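Local coordinates for oxalate biosynthetic component 1 (Burkholderia thailandensis, PDB 5IKY), which probably makes oxalate in a quorum sensing-dependent pathway, combining alpha/beta-hydrolase-type serine hydrolase and lyase activities, at residues A54-Y66 with D154-M168. Numbering follows the deposited sequence.
Sequences AVPAGGIVREYGY and DRIHTYLSPDFVERM
Strands 60-64 and 156-160 pair antiparallel, with their axes 4.3 Å apart, in a small three-stranded sheet of the N-terminal domain of the oxalate biosynthetic component A family, far from the centre of the chain. Six backbone hydrogen bonds tie Ile60 to Leu160, Arg62 to Thr158 and Tyr64 to Ile156. The shortest include Arg62 N to Thr158 O (2.8 Å), whereas Thr158 N reaches Arg62 O from 42° above its carbonyl plane. In the two non-hydrogen-bonded pairs, Val61 opposite Tyr159 and Glu63 opposite His157, CA-H groups add a second contact to these carbonyls: Ile156 O takes Tyr64 N as well as Glu63 CA (3.2 Å).

On the face bearing His157 and Tyr159, the imidazole sends its CD2 edge to the Tyr66 ring in a T-shaped pair, planes 82° apart. The same edge meets Glu63, which lies alongside and points the same way; NE2 is 3.6 Å from Glu63 OE1, not a hydrogen bond, and OE2 makes a salt bridge to Arg102. The extended chain of Arg155 runs over the other face of the Tyr66 ring, CB 3.6 Å from CE2, and its NH2 bonds to Asn243, while Tyr66 OH bonds to Leu22 O.

Strand 185-186 completes the sheet, making 60-64 the central strand. On the opposite face, Ile60 CG1, set between the backbone N and carbonyl carbon (chi1 62°), rests on Leu160 CB (3.9 Å), while CG2 turns to Val165 CG2 of helix 162-172; helix 176-181 also packs against Ile60. Where strand 156-160 runs into helix 162-172, Ser161 is the N-cap, its OG accepting a weak bond from Phe164 N. The Pro162 ring then fits into the bend at residues 55-59: its CD meets Val55 CG2 at 3.5 Å, and its CG sits 3.4 Å from Pro56 O.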
# COMPACT_ATOMS: atom_id res chain seq x y z
N ALA A 54 -11.60 -35.89 24.64
CA ALA A 54 -11.12 -37.21 25.00
C ALA A 54 -11.29 -38.15 23.81
O ALA A 54 -12.29 -38.07 23.09
CB ALA A 54 -11.84 -37.74 26.22
N VAL A 55 -10.32 -39.02 23.59
CA VAL A 55 -10.30 -39.84 22.39
C VAL A 55 -9.65 -41.20 22.69
O VAL A 55 -8.66 -41.27 23.41
CB VAL A 55 -9.56 -39.10 21.24
CG1 VAL A 55 -8.07 -38.95 21.53
CG2 VAL A 55 -9.80 -39.77 19.91
N PRO A 56 -10.24 -42.28 22.16
CA PRO A 56 -9.69 -43.62 22.39
C PRO A 56 -8.38 -43.87 21.63
O PRO A 56 -7.95 -43.03 20.85
CB PRO A 56 -10.79 -44.56 21.88
CG PRO A 56 -11.56 -43.73 20.90
CD PRO A 56 -11.54 -42.34 21.46
N ALA A 57 -7.78 -45.03 21.87
CA ALA A 57 -6.57 -45.42 21.15
C ALA A 57 -6.87 -45.63 19.67
O ALA A 57 -8.03 -45.78 19.28
CB ALA A 57 -5.98 -46.68 21.76
N GLY A 58 -5.82 -45.63 18.85
CA GLY A 58 -5.99 -45.86 17.42
C GLY A 58 -5.59 -44.69 16.54
O GLY A 58 -5.55 -44.82 15.32
N GLY A 59 -5.29 -43.55 17.15
CA GLY A 59 -4.85 -42.38 16.41
C GLY A 59 -3.36 -42.38 16.13
O GLY A 59 -2.60 -43.09 16.80
N ILE A 60 -2.93 -41.60 15.14
CA ILE A 60 -1.52 -41.52 14.79
C ILE A 60 -0.94 -40.14 15.09
O ILE A 60 -1.67 -39.15 15.08
CB ILE A 60 -1.29 -41.85 13.30
CG1 ILE A 60 -2.00 -40.84 12.41
CG2 ILE A 60 -1.75 -43.27 12.99
CD1 ILE A 60 -1.84 -41.12 10.94
N VAL A 61 0.36 -40.08 15.35
CA VAL A 61 1.01 -38.82 15.68
C VAL A 61 2.38 -38.68 15.02
O VAL A 61 3.08 -39.67 14.80
CB VAL A 61 1.16 -38.66 17.22
CG1 VAL A 61 2.28 -39.54 17.75
CG2 VAL A 61 1.41 -37.20 17.59
N ARG A 62 2.74 -37.44 14.69
CA ARG A 62 4.07 -37.11 14.22
C ARG A 62 4.66 -36.05 15.15
O ARG A 62 4.37 -34.86 15.01
CB ARG A 62 4.04 -36.60 12.78
CG ARG A 62 5.40 -36.19 12.23
CD ARG A 62 6.31 -37.39 11.97
NE ARG A 62 7.58 -37.00 11.36
CZ ARG A 62 8.72 -36.87 12.03
NH1 ARG A 62 8.76 -37.13 13.33
NH2 ARG A 62 9.82 -36.51 11.39
N GLU A 63 5.47 -36.49 16.11
CA GLU A 63 5.99 -35.58 17.12
C GLU A 63 7.51 -35.57 17.16
O GLU A 63 8.16 -36.57 16.88
CB GLU A 63 5.45 -35.96 18.50
CG GLU A 63 5.82 -37.37 18.96
CD GLU A 63 5.49 -37.61 20.42
OE1 GLU A 63 5.44 -36.62 21.19
OE2 GLU A 63 5.28 -38.78 20.80
N TYR A 64 8.07 -34.41 17.51
CA TYR A 64 9.50 -34.25 17.70
C TYR A 64 9.81 -32.93 18.39
O TYR A 64 9.40 -31.86 17.92
CB TYR A 64 10.25 -34.33 16.36
CG TYR A 64 11.75 -34.24 16.49
CD1 TYR A 64 12.51 -35.36 16.80
CD2 TYR A 64 12.42 -33.03 16.29
CE1 TYR A 64 13.89 -35.29 16.92
CE2 TYR A 64 13.79 -32.95 16.40
CZ TYR A 64 14.52 -34.08 16.72
OH TYR A 64 15.89 -34.00 16.83
N GLY A 65 10.53 -33.00 19.51
CA GLY A 65 11.03 -31.81 20.18
C GLY A 65 10.21 -31.33 21.37
O GLY A 65 10.49 -30.26 21.91
N TYR A 66 9.21 -32.10 21.79
CA TYR A 66 8.30 -31.64 22.83
C TYR A 66 8.41 -32.40 24.15
O TYR A 66 7.56 -32.24 25.03
CB TYR A 66 6.85 -31.72 22.32
CG TYR A 66 6.49 -30.59 21.39
CD1 TYR A 66 6.05 -29.37 21.89
CD2 TYR A 66 6.59 -30.74 20.01
CE1 TYR A 66 5.72 -28.33 21.04
CE2 TYR A 66 6.25 -29.71 19.16
CZ TYR A 66 5.82 -28.50 19.68
OH TYR A 66 5.49 -27.47 18.84
N ASP A 154 10.93 -26.35 13.30
CA ASP A 154 11.94 -27.29 13.80
C ASP A 154 11.40 -28.19 14.91
O ASP A 154 12.11 -29.06 15.42
CB ASP A 154 13.18 -26.53 14.31
CG ASP A 154 12.84 -25.43 15.30
OD1 ASP A 154 11.68 -25.36 15.76
OD2 ASP A 154 13.75 -24.65 15.64
N ARG A 155 10.15 -27.96 15.27
CA ARG A 155 9.41 -28.86 16.15
C ARG A 155 8.17 -29.33 15.42
O ARG A 155 7.75 -28.70 14.45
CB ARG A 155 9.01 -28.17 17.46
CG ARG A 155 10.15 -27.79 18.39
CD ARG A 155 9.60 -27.00 19.56
NE ARG A 155 10.62 -26.67 20.55
CZ ARG A 155 10.45 -26.80 21.86
NH1 ARG A 155 11.43 -26.48 22.70
NH2 ARG A 155 9.30 -27.26 22.34
N ILE A 156 7.59 -30.44 15.86
CA ILE A 156 6.32 -30.87 15.31
C ILE A 156 5.55 -31.71 16.32
O ILE A 156 6.13 -32.41 17.15
CB ILE A 156 6.51 -31.68 13.99
CG1 ILE A 156 5.18 -31.79 13.24
CG2 ILE A 156 7.13 -33.04 14.26
CD1 ILE A 156 5.31 -32.32 11.83
N HIS A 157 4.23 -31.59 16.27
CA HIS A 157 3.35 -32.33 17.16
C HIS A 157 1.97 -32.41 16.52
O HIS A 157 1.02 -31.76 16.96
CB HIS A 157 3.28 -31.68 18.53
CG HIS A 157 2.94 -32.63 19.64
ND1 HIS A 157 1.65 -33.07 19.87
CD2 HIS A 157 3.72 -33.24 20.56
CE1 HIS A 157 1.66 -33.90 20.90
NE2 HIS A 157 2.90 -34.02 21.33
N THR A 158 1.86 -33.21 15.46
CA THR A 158 0.63 -33.32 14.69
C THR A 158 -0.04 -34.67 14.93
O THR A 158 0.58 -35.72 14.79
CB THR A 158 0.89 -33.14 13.18
OG1 THR A 158 1.27 -31.78 12.93
CG2 THR A 158 -0.35 -33.47 12.38
N TYR A 159 -1.32 -34.62 15.29
CA TYR A 159 -2.07 -35.83 15.63
C TYR A 159 -3.33 -35.96 14.78
O TYR A 159 -3.94 -34.96 14.40
CB TYR A 159 -2.43 -35.81 17.12
CG TYR A 159 -3.40 -36.89 17.55
CD1 TYR A 159 -4.77 -36.67 17.57
CD2 TYR A 159 -2.94 -38.14 17.95
CE1 TYR A 159 -5.65 -37.64 17.96
CE2 TYR A 159 -3.82 -39.13 18.35
CZ TYR A 159 -5.17 -38.87 18.35
OH TYR A 159 -6.05 -39.85 18.75
N LEU A 160 -3.70 -37.20 14.48
CA LEU A 160 -4.96 -37.48 13.79
C LEU A 160 -5.76 -38.50 14.58
O LEU A 160 -5.22 -39.52 15.02
CB LEU A 160 -4.70 -37.98 12.36
CG LEU A 160 -4.15 -36.95 11.37
CD1 LEU A 160 -3.87 -37.59 10.02
CD2 LEU A 160 -5.12 -35.80 11.23
N SER A 161 -7.05 -38.23 14.75
CA SER A 161 -7.93 -39.09 15.52
C SER A 161 -8.07 -40.49 14.92
O SER A 161 -7.84 -40.67 13.72
CB SER A 161 -9.31 -38.45 15.65
OG SER A 161 -9.93 -38.34 14.38
N PRO A 162 -8.42 -41.48 15.75
CA PRO A 162 -8.72 -42.84 15.29
C PRO A 162 -9.68 -42.83 14.11
O PRO A 162 -9.54 -43.62 13.18
CB PRO A 162 -9.37 -43.50 16.51
CG PRO A 162 -9.05 -42.62 17.68
CD PRO A 162 -8.29 -41.42 17.21
N ASP A 163 -10.66 -41.93 14.17
CA ASP A 163 -11.64 -41.77 13.11
C ASP A 163 -10.97 -41.49 11.77
O ASP A 163 -11.36 -42.04 10.74
CB ASP A 163 -12.62 -40.64 13.47
CG ASP A 163 -13.96 -40.80 12.79
OD1 ASP A 163 -14.84 -41.47 13.36
OD2 ASP A 163 -14.14 -40.24 11.68
N PHE A 164 -9.95 -40.64 11.79
CA PHE A 164 -9.16 -40.36 10.60
C PHE A 164 -8.43 -41.61 10.12
O PHE A 164 -8.42 -41.92 8.92
CB PHE A 164 -8.14 -39.25 10.86
CG PHE A 164 -8.66 -37.86 10.59
CD1 PHE A 164 -8.75 -37.39 9.29
CD2 PHE A 164 -9.05 -37.04 11.63
CE1 PHE A 164 -9.22 -36.12 9.03
CE2 PHE A 164 -9.52 -35.76 11.38
CZ PHE A 164 -9.61 -35.31 10.08
N VAL A 165 -7.82 -42.33 11.05
CA VAL A 165 -7.00 -43.49 10.74
C VAL A 165 -7.82 -44.62 10.11
O VAL A 165 -7.39 -45.23 9.13
CB VAL A 165 -6.28 -44.02 11.99
CG1 VAL A 165 -5.36 -45.17 11.63
CG2 VAL A 165 -5.50 -42.90 12.66
N GLU A 166 -8.99 -44.88 10.68
CA GLU A 166 -9.89 -45.91 10.16
C GLU A 166 -10.29 -45.63 8.72
O GLU A 166 -10.10 -46.47 7.84
CB GLU A 166 -11.14 -46.02 11.02
CG GLU A 166 -10.90 -46.35 12.48
CD GLU A 166 -12.09 -46.01 13.35
OE1 GLU A 166 -13.15 -45.65 12.78
OE2 GLU A 166 -11.98 -46.11 14.59
N ARG A 167 -10.84 -44.45 8.50
CA ARG A 167 -11.30 -44.04 7.18
C ARG A 167 -10.16 -44.03 6.17
O ARG A 167 -10.35 -44.37 5.00
CB ARG A 167 -11.97 -42.67 7.25
CG ARG A 167 -13.24 -42.67 8.09
CD ARG A 167 -13.68 -41.26 8.45
NE ARG A 167 -13.92 -40.44 7.27
CZ ARG A 167 -14.02 -39.11 7.30
NH1 ARG A 167 -13.91 -38.46 8.45
NH2 ARG A 167 -14.24 -38.44 6.17
N MET A 168 -8.97 -43.66 6.63
CA MET A 168 -7.78 -43.70 5.78
C MET A 168 -7.45 -45.14 5.41
O MET A 168 -7.19 -45.45 4.25
CB MET A 168 -6.59 -43.04 6.48
CG MET A 168 -6.24 -41.66 5.94
SD MET A 168 -4.78 -40.96 6.72
CE MET A 168 -5.35 -40.77 8.41